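Histone-lysine N-methyltransferase, H3 lysine-9 specific SUVH6 (Arabidopsis thaliana, PDB 6A5K) probably methylates a lysine of the histone H3 tail with S-adenosylmethionine as methyl donor, in plant gene silencing linked to non-CG DNA methylation. Local coordinates at residues 515-519 against 520-524; 358-361 against 362-365; 258-261 against 262-265. The protein carries 1 engineered substitution. All blocks are in the same frame, centred on the assembly; numbering follows the deposited sequence.

Contact 1: residues 515-519 against 520-524; sequences CFCGA and AVCRR. With ZN (zinc ion), chain E; SAM (S-adenosylmethionine), chain F.
C515 and C522 each hold SG anti to the backbone N (chi1 -178° and -177°), while SG of C517 stands between its backbone N and carbonyl carbon; together these settings turn three sulfurs onto one zinc ion. The CXCX4C spacing, with C457 as fourth ligand, is that of the post-SET zinc site in this methyltransferase family. SG of C515 and SG of C517 lie 2.4 Å from zinc, SG of C522 2.3 Å. Backbone N-H groups also point at the ligands: C517 N reaches C515 SG at 3.5 Å and A519 N reaches C517 SG at 3.4 Å, which would probably ease the thiolates' negative charge. A type I turn from A519 to C522, with C522 N 3.3 Å from A519 O, reverses the chain between the second and third cysteines. The ends of the loop 515-524 are joined by a hydrogen bond from C515 N to R524 O, 2.8 Å and nearly straight (171°); one water donates to both C515 O and R524 O and accepts from R524 NE. The loop also reads the adenine of S-adenosylmethionine: F516 N donates to N1 at 2.8 Å, and N6 gives a weak bond to C515 SG at 3.4 Å.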
loop_
_atom_site.group_PDB
_atom_site.type_symbol
_atom_site.label_atom_id
_atom_site.label_comp_id
_atom_site.label_asym_id
_atom_site.label_seq_id
_atom_site.Cartn_x
_atom_site.Cartn_y
_atom_site.Cartn_z
ATOM N N CYS A 515 12.640 -8.949 17.857
ATOM C CA CYS A 515 12.108 -8.362 16.634
ATOM C C CYS A 515 12.924 -7.128 16.261
ATOM O O CYS A 515 13.132 -6.241 17.088
ATOM C CB CYS A 515 10.628 -7.986 16.792
ATOM S SG CYS A 515 9.905 -7.307 15.278
ATOM N N PHE A 516 13.375 -7.082 15.012
ATOM C CA PHE A 516 14.163 -5.961 14.503
ATOM C C PHE A 516 13.389 -5.141 13.469
ATOM O O PHE A 516 13.994 -4.525 12.588
ATOM C CB PHE A 516 15.467 -6.469 13.884
ATOM C CG PHE A 516 16.455 -7.003 14.888
ATOM C CD1 PHE A 516 16.385 -6.629 16.219
ATOM C CD2 PHE A 516 17.464 -7.868 14.491
ATOM C CE1 PHE A 516 17.302 -7.110 17.143
ATOM C CE2 PHE A 516 18.385 -8.356 15.407
ATOM C CZ PHE A 516 18.301 -7.977 16.737
ATOM N N CYS A 517 12.059 -5.132 13.563
ATOM C CA CYS A 517 11.250 -4.452 12.548
ATOM C C CYS A 517 11.455 -2.935 12.587
ATOM O O CYS A 517 11.279 -2.259 11.572
ATOM C CB CYS A 517 9.757 -4.790 12.705
ATOM S SG CYS A 517 8.843 -3.900 14.021
ATOM N N GLY A 518 11.817 -2.409 13.755
ATOM C CA GLY A 518 12.133 -0.992 13.900
ATOM C C GLY A 518 10.947 -0.050 14.068
ATOM O O GLY A 518 11.112 1.174 14.119
ATOM N N ALA A 519 9.745 -0.613 14.151
ATOM C CA ALA A 519 8.550 0.196 14.369
ATOM C C ALA A 519 8.548 0.794 15.775
ATOM O O ALA A 519 9.102 0.228 16.709
ATOM C CB ALA A 519 7.294 -0.635 14.146
ATOM N N ALA A 520 7.904 1.938 15.938
ATOM C CA ALA A 520 7.868 2.553 17.258
ATOM C C ALA A 520 6.964 1.783 18.223
ATOM O O ALA A 520 7.139 1.857 19.435
ATOM C CB ALA A 520 7.434 3.967 17.149
ATOM N N VAL A 521 6.018 1.020 17.684
ATOM C CA VAL A 521 5.123 0.214 18.512
ATOM C C VAL A 521 5.533 -1.269 18.528
ATOM O O VAL A 521 4.717 -2.153 18.794
ATOM C CB VAL A 521 3.670 0.326 18.031
ATOM C CG1 VAL A 521 3.252 1.783 17.985
ATOM C CG2 VAL A 521 3.516 -0.322 16.647
ATOM N N CYS A 522 6.806 -1.530 18.261
ATOM C CA CYS A 522 7.325 -2.896 18.203
ATOM C C CYS A 522 7.036 -3.705 19.475
ATOM O O CYS A 522 7.184 -3.209 20.593
ATOM C CB CYS A 522 8.832 -2.864 17.941
ATOM S SG CYS A 522 9.612 -4.478 17.765
ATOM N N ARG A 523 6.626 -4.956 19.295
ATOM C CA ARG A 523 6.326 -5.835 20.417
ATOM C C ARG A 523 7.585 -6.578 20.888
ATOM O O ARG A 523 7.522 -7.454 21.756
ATOM C CB ARG A 523 5.197 -6.785 20.019
ATOM C CG ARG A 523 3.982 -5.987 19.508
ATOM C CD ARG A 523 2.701 -6.799 19.344
ATOM N NE ARG A 523 2.684 -7.569 18.106
ATOM C CZ ARG A 523 2.414 -7.064 16.904
ATOM N NH1 ARG A 523 2.147 -5.772 16.754
ATOM N NH2 ARG A 523 2.422 -7.858 15.845
ATOM N N ARG A 524 8.716 -6.205 20.288
ATOM C CA ARG A 524 10.072 -6.468 20.799
ATOM C C ARG A 524 10.587 -7.895 20.586
ATOM O O ARG A 524 11.792 -8.098 20.439
ATOM C CB ARG A 524 10.167 -6.115 22.290
ATOM C CG ARG A 524 9.902 -4.650 22.613
ATOM C CD ARG A 524 10.638 -3.697 21.672
ATOM N NE ARG A 524 12.095 -3.831 21.736
ATOM C CZ ARG A 524 12.852 -3.314 22.698
ATOM N NH1 ARG A 524 12.298 -2.633 23.693
ATOM N NH2 ARG A 524 14.166 -3.483 22.673
HETATM ZN ZN ZN E . 8.675 -5.377 15.865
HETATM N N SAM F . 14.893 -12.621 6.145
HETATM C CA SAM F . 14.640 -13.961 5.584
HETATM C C SAM F . 15.762 -14.463 4.674
HETATM O O SAM F . 15.627 -15.512 4.028
HETATM O OXT SAM F . 16.817 -13.832 4.558
HETATM C CB SAM F . 13.312 -13.982 4.827
HETATM C CG SAM F . 12.132 -14.087 5.782
HETATM S SD SAM F . 12.184 -15.719 6.558
HETATM C CE SAM F . 10.545 -16.279 6.113
HETATM C "C5'" SAM F . 11.882 -15.418 8.307
HETATM C "C4'" SAM F . 13.176 -15.093 9.027
HETATM O "O4'" SAM F . 13.574 -13.763 8.722
HETATM C "C3'" SAM F . 12.998 -15.159 10.531
HETATM O "O3'" SAM F . 13.260 -16.455 11.018
HETATM C "C2'" SAM F . 14.032 -14.167 10.997
HETATM O "O2'" SAM F . 15.291 -14.801 10.960
HETATM C "C1'" SAM F . 14.026 -13.126 9.899
HETATM N N9 SAM F . 13.093 -12.034 10.249
HETATM C C8 SAM F . 11.939 -11.683 9.600
HETATM N N7 SAM F . 11.377 -10.628 10.248
HETATM C C5 SAM F . 12.153 -10.315 11.314
HETATM C C6 SAM F . 12.059 -9.343 12.303
HETATM N N6 SAM F . 11.040 -8.480 12.327
HETATM N N1 SAM F . 13.022 -9.284 13.286
HETATM C C2 SAM F . 14.085 -10.166 13.276
HETATM N N3 SAM F . 14.182 -11.124 12.286
HETATM C C4 SAM F . 13.238 -11.193 11.318
HETATM O O HOH W 1 13.286 -5.864 20.038
#

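Contact 2: residues 358-361 against 362-365; sequences FKTK and SRGW. With SAM (S-adenosylmethionine), chain F.
Across one face of the W365 indole lies the K359 side chain, the two side chains crossing at about a right angle; CD of K359 stands 3.8 Å from the centroid of the five-membered ring and 7° off its normal, a CH-pi contact. At the indole edge, in plane, lie F358 N and the carboxylate OXT of S-adenosylmethionine. The R363 guanidinium has CB of T360 over one face and a salt bridge to E491, while CD of R363 packs 3.5 Å from C6 of the adenine. Between these groups G364 O takes two bonds from opposite faces of its plane, from T360 N at 2.8 Å and from T360 OG1 at 2.7 Å. OG1 of T360 stands between the backbone N and the carbonyl carbon (chi1 69°), turned into the loop, where it also accepts from R363 N at 2.9 Å. G364 and W365 belong to the GWG motif of SET domains: W365 N donates to OXT at 2.8 Å, and the cofactor N donates to W365 O at 2.8 Å. With a leucine in place of W365, the K359 methylenes would probably lose their flat platform, leaving the lysine freer to swing from its salt bridges with D263 and E265. The antiparallel, non-hydrogen-bonded pair K359 and W365 closes a hairpin between strands 355-359 and 365-369, which lie in the sheet between strands 257-259 and 491-494.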
loop_
_atom_site.group_PDB
_atom_site.type_symbol
_atom_site.label_atom_id
_atom_site.label_comp_id
_atom_site.label_asym_id
_atom_site.label_seq_id
_atom_site.Cartn_x
_atom_site.Cartn_y
_atom_site.Cartn_z
ATOM N N PHE A 358 15.979 -8.046 -1.550
ATOM C CA PHE A 358 17.113 -7.190 -1.256
ATOM C C PHE A 358 17.650 -7.470 0.138
ATOM O O PHE A 358 16.936 -7.987 0.995
ATOM C CB PHE A 358 16.724 -5.712 -1.387
ATOM C CG PHE A 358 15.836 -5.218 -0.277
ATOM C CD1 PHE A 358 14.478 -5.511 -0.272
ATOM C CD2 PHE A 358 16.361 -4.464 0.765
ATOM C CE1 PHE A 358 13.658 -5.057 0.758
ATOM C CE2 PHE A 358 15.553 -4.012 1.790
ATOM C CZ PHE A 358 14.196 -4.316 1.789
ATOM N N LYS A 359 18.906 -7.114 0.368
ATOM C CA LYS A 359 19.508 -7.360 1.671
ATOM C C LYS A 359 19.276 -6.209 2.650
ATOM O O LYS A 359 19.537 -5.041 2.340
ATOM C CB LYS A 359 21.009 -7.618 1.525
ATOM C CG LYS A 359 21.646 -8.230 2.762
ATOM C CD LYS A 359 21.036 -9.581 3.075
ATOM C CE LYS A 359 22.069 -10.549 3.636
ATOM N NZ LYS A 359 22.843 -9.979 4.775
ATOM N N THR A 360 18.781 -6.551 3.834
ATOM C CA THR A 360 18.607 -5.586 4.912
ATOM C C THR A 360 19.815 -5.677 5.824
ATOM O O THR A 360 20.611 -6.605 5.696
ATOM C CB THR A 360 17.336 -5.851 5.740
ATOM O OG1 THR A 360 17.515 -7.055 6.495
ATOM C CG2 THR A 360 16.114 -5.979 4.849
ATOM N N LYS A 361 19.948 -4.738 6.755
ATOM C CA LYS A 361 21.076 -4.778 7.678
ATOM C C LYS A 361 20.891 -5.788 8.818
ATOM O O LYS A 361 21.861 -6.402 9.264
ATOM C CB LYS A 361 21.336 -3.386 8.265
ATOM C CG LYS A 361 21.633 -2.317 7.223
ATOM C CD LYS A 361 22.055 -1.019 7.887
ATOM C CE LYS A 361 21.378 0.173 7.248
ATOM N NZ LYS A 361 19.904 -0.026 7.154
ATOM N N SER A 362 19.662 -5.968 9.297
ATOM C CA SER A 362 19.471 -6.794 10.486
ATOM C C SER A 362 18.478 -7.954 10.337
ATOM O O SER A 362 18.338 -8.760 11.256
ATOM C CB SER A 362 19.050 -5.910 11.668
ATOM O OG SER A 362 17.755 -5.370 11.499
ATOM N N ARG A 363 17.808 -8.058 9.194
ATOM C CA ARG A 363 16.780 -9.086 9.023
ATOM C C ARG A 363 16.991 -9.941 7.779
ATOM O O ARG A 363 16.036 -10.495 7.238
ATOM C CB ARG A 363 15.386 -8.439 8.982
ATOM C CG ARG A 363 14.962 -7.825 10.304
ATOM C CD ARG A 363 13.662 -7.006 10.188
ATOM N NE ARG A 363 13.682 -6.120 9.022
ATOM C CZ ARG A 363 14.440 -5.035 8.910
ATOM N NH1 ARG A 363 15.242 -4.680 9.899
ATOM N NH2 ARG A 363 14.400 -4.310 7.798
ATOM N N GLY A 364 18.244 -10.062 7.342
ATOM C CA GLY A 364 18.566 -10.834 6.155
ATOM C C GLY A 364 17.926 -10.280 4.893
ATOM O O GLY A 364 17.889 -9.069 4.678
ATOM N N TRP A 365 17.425 -11.173 4.048
ATOM C CA TRP A 365 16.776 -10.763 2.812
ATOM C C TRP A 365 15.308 -10.420 3.054
ATOM O O TRP A 365 14.639 -11.066 3.861
ATOM C CB TRP A 365 16.898 -11.862 1.753
ATOM C CG TRP A 365 18.320 -12.124 1.345
ATOM C CD1 TRP A 365 19.210 -12.952 1.961
ATOM C CD2 TRP A 365 19.013 -11.534 0.238
ATOM N NE1 TRP A 365 20.420 -12.918 1.300
ATOM C CE2 TRP A 365 20.323 -12.057 0.242
ATOM C CE3 TRP A 365 18.652 -10.616 -0.751
ATOM C CZ2 TRP A 365 21.272 -11.694 -0.714
ATOM C CZ3 TRP A 365 19.599 -10.257 -1.700
ATOM C CH2 TRP A 365 20.892 -10.795 -1.673
HETATM N N SAM F . 14.893 -12.621 6.145
HETATM C CA SAM F . 14.640 -13.961 5.584
HETATM C C SAM F . 15.762 -14.463 4.674
HETATM O O SAM F . 15.627 -15.512 4.028
HETATM O OXT SAM F . 16.817 -13.832 4.558
HETATM C CB SAM F . 13.312 -13.982 4.827
HETATM C CG SAM F . 12.132 -14.087 5.782
HETATM S SD SAM F . 12.184 -15.719 6.558
HETATM C CE SAM F . 10.545 -16.279 6.113
HETATM C "C5'" SAM F . 11.882 -15.418 8.307
HETATM C "C4'" SAM F . 13.176 -15.093 9.027
HETATM O "O4'" SAM F . 13.574 -13.763 8.722
HETATM C "C3'" SAM F . 12.998 -15.159 10.531
HETATM O "O3'" SAM F . 13.260 -16.455 11.018
HETATM C "C2'" SAM F . 14.032 -14.167 10.997
HETATM O "O2'" SAM F . 15.291 -14.801 10.960
HETATM C "C1'" SAM F . 14.026 -13.126 9.899
HETATM N N9 SAM F . 13.093 -12.034 10.249
HETATM C C8 SAM F . 11.939 -11.683 9.600
HETATM N N7 SAM F . 11.377 -10.628 10.248
HETATM C C5 SAM F . 12.153 -10.315 11.314
HETATM C C6 SAM F . 12.059 -9.343 12.303
HETATM N N6 SAM F . 11.040 -8.480 12.327
HETATM N N1 SAM F . 13.022 -9.284 13.286
HETATM C C2 SAM F . 14.085 -10.166 13.276
HETATM N N3 SAM F . 14.182 -11.124 12.286
HETATM C C4 SAM F . 13.238 -11.193 11.318
HETATM O O HOH W 2 20.713 -9.047 8.092
#

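Contact 3: residues 258-261 against 262-265; sequences AVNE and IDDE
N260 and D263 cross at about a right angle, their amide and carboxylate planes 78° apart. ND2 of N260 meets OD1 of D263 at a short 2.5 Å, on the syn side though tilted out of the carboxylate plane, and close to the amide's own plane. The same nitrogen gives a second bond to E265 O, 2.9 Å from ND2. At the other end of the amide, OD1 of N260 accepts I262 N at 2.8 Å, in the carbonyl plane, and D263 N at 2.9 Å, tilted out of that plane and almost straight (174°). CG of N260 lies anti to its backbone N (chi1 -173°), which carries the amide into the turn that follows strand 257-259 in the pre-SET region. Within that turn D263 forms an Asx turn, its OD1 accepting E265 N at 3.0 Å. ND2 of N260 and N of E265 approach this oxygen from opposite faces of the carboxylate; with OD2 salt-bridged to K359, the group is probably restrained from turning. All four bonds go to the amide of N260, a buried residue in an otherwise mostly exposed loop. CB of E265 packs 3.7 Å from ND2 of N260, and CB of I262 lies 3.6 Å from its OD1.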
loop_
_atom_site.group_PDB
_atom_site.type_symbol
_atom_site.label_atom_id
_atom_site.label_comp_id
_atom_site.label_asym_id
_atom_site.label_seq_id
_atom_site.Cartn_x
_atom_site.Cartn_y
_atom_site.Cartn_z
ATOM N N ALA A 258 17.608 -9.651 -7.435
ATOM C CA ALA A 258 18.136 -9.571 -6.080
ATOM C C ALA A 258 19.201 -8.480 -5.989
ATOM O O ALA A 258 20.139 -8.430 -6.796
ATOM C CB ALA A 258 18.707 -10.903 -5.653
ATOM N N VAL A 259 19.049 -7.615 -4.994
ATOM C CA VAL A 259 19.961 -6.498 -4.797
ATOM C C VAL A 259 20.575 -6.558 -3.400
ATOM O O VAL A 259 19.876 -6.755 -2.408
ATOM C CB VAL A 259 19.239 -5.144 -4.997
ATOM C CG1 VAL A 259 20.158 -3.976 -4.649
ATOM C CG2 VAL A 259 18.724 -5.021 -6.423
ATOM N N ASN A 260 21.890 -6.407 -3.324
ATOM C CA ASN A 260 22.567 -6.375 -2.034
ATOM C C ASN A 260 23.582 -5.237 -2.010
ATOM O O ASN A 260 24.612 -5.296 -2.673
ATOM C CB ASN A 260 23.253 -7.716 -1.748
ATOM C CG ASN A 260 23.829 -7.801 -0.340
ATOM O OD1 ASN A 260 23.996 -6.791 0.345
ATOM N ND2 ASN A 260 24.139 -9.019 0.094
ATOM N N GLU A 261 23.275 -4.196 -1.250
ATOM C CA GLU A 261 24.175 -3.058 -1.124
ATOM C C GLU A 261 24.757 -3.003 0.281
ATOM O O GLU A 261 25.356 -2.006 0.680
ATOM C CB GLU A 261 23.440 -1.759 -1.456
ATOM C CG GLU A 261 22.658 -1.820 -2.758
ATOM C CD GLU A 261 21.945 -0.522 -3.075
ATOM O OE1 GLU A 261 20.697 -0.529 -3.144
ATOM O OE2 GLU A 261 22.634 0.505 -3.257
ATOM N N ILE A 262 24.581 -4.091 1.020
ATOM C CA ILE A 262 24.989 -4.156 2.419
ATOM C C ILE A 262 26.278 -4.954 2.594
ATOM O O ILE A 262 27.208 -4.515 3.269
ATOM C CB ILE A 262 23.891 -4.793 3.293
ATOM C CG1 ILE A 262 22.576 -4.012 3.167
ATOM C CG2 ILE A 262 24.344 -4.875 4.743
ATOM C CD1 ILE A 262 22.723 -2.524 3.433
ATOM N N ASP A 263 26.320 -6.134 1.986
ATOM C CA ASP A 263 27.473 -7.024 2.099
ATOM C C ASP A 263 27.712 -7.778 0.788
ATOM O O ASP A 263 27.241 -7.357 -0.270
ATOM C CB ASP A 263 27.275 -7.997 3.266
ATOM C CG ASP A 263 25.918 -8.681 3.237
ATOM O OD1 ASP A 263 25.531 -9.198 2.169
ATOM O OD2 ASP A 263 25.225 -8.676 4.279
ATOM N N ASP A 264 28.436 -8.889 0.863
ATOM C CA ASP A 264 28.809 -9.633 -0.338
ATOM C C ASP A 264 27.964 -10.893 -0.525
ATOM O O ASP A 264 28.161 -11.647 -1.477
ATOM C CB ASP A 264 30.294 -9.998 -0.291
ATOM C CG ASP A 264 31.191 -8.777 -0.193
ATOM O OD1 ASP A 264 30.920 -7.783 -0.902
ATOM O OD2 ASP A 264 32.162 -8.811 0.593
ATOM N N GLU A 265 27.017 -11.101 0.386
ATOM C CA GLU A 265 26.123 -12.258 0.353
ATOM C C GLU A 265 25.298 -12.345 -0.932
ATOM O O GLU A 265 24.824 -11.337 -1.448
ATOM C CB GLU A 265 25.179 -12.213 1.553
ATOM C CG GLU A 265 25.307 -13.356 2.535
ATOM C CD GLU A 265 24.426 -13.148 3.754
ATOM O OE1 GLU A 265 24.804 -12.328 4.620
ATOM O OE2 GLU A 265 23.351 -13.784 3.837
#

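How the contacts relate
Along the chain contact 3 comes first, then contact 2, then contact 1 near the C-terminus. Contacts 3 and 2 have centres about 8 Å apart and share one mixed sheet, in which strand 257-259 runs parallel to its neighbour 355-359; K359 N lies 3.0 Å from V259 O across that seam, a probable hydrogen bond. Contact 2 also touches contact 1, about 15 Å away between centres, where F516 packs on S362 and R363. Contacts 1 and 3 do not meet, their nearest atoms being about 12 Å apart. Contact 2 holds the amino-acid end of S-adenosylmethionine and, through R363, also touches the adenine, which contact 1 hydrogen-bonds, so pre-SET, SET and post-SET elements are joined through the cofactor-binding hairpin.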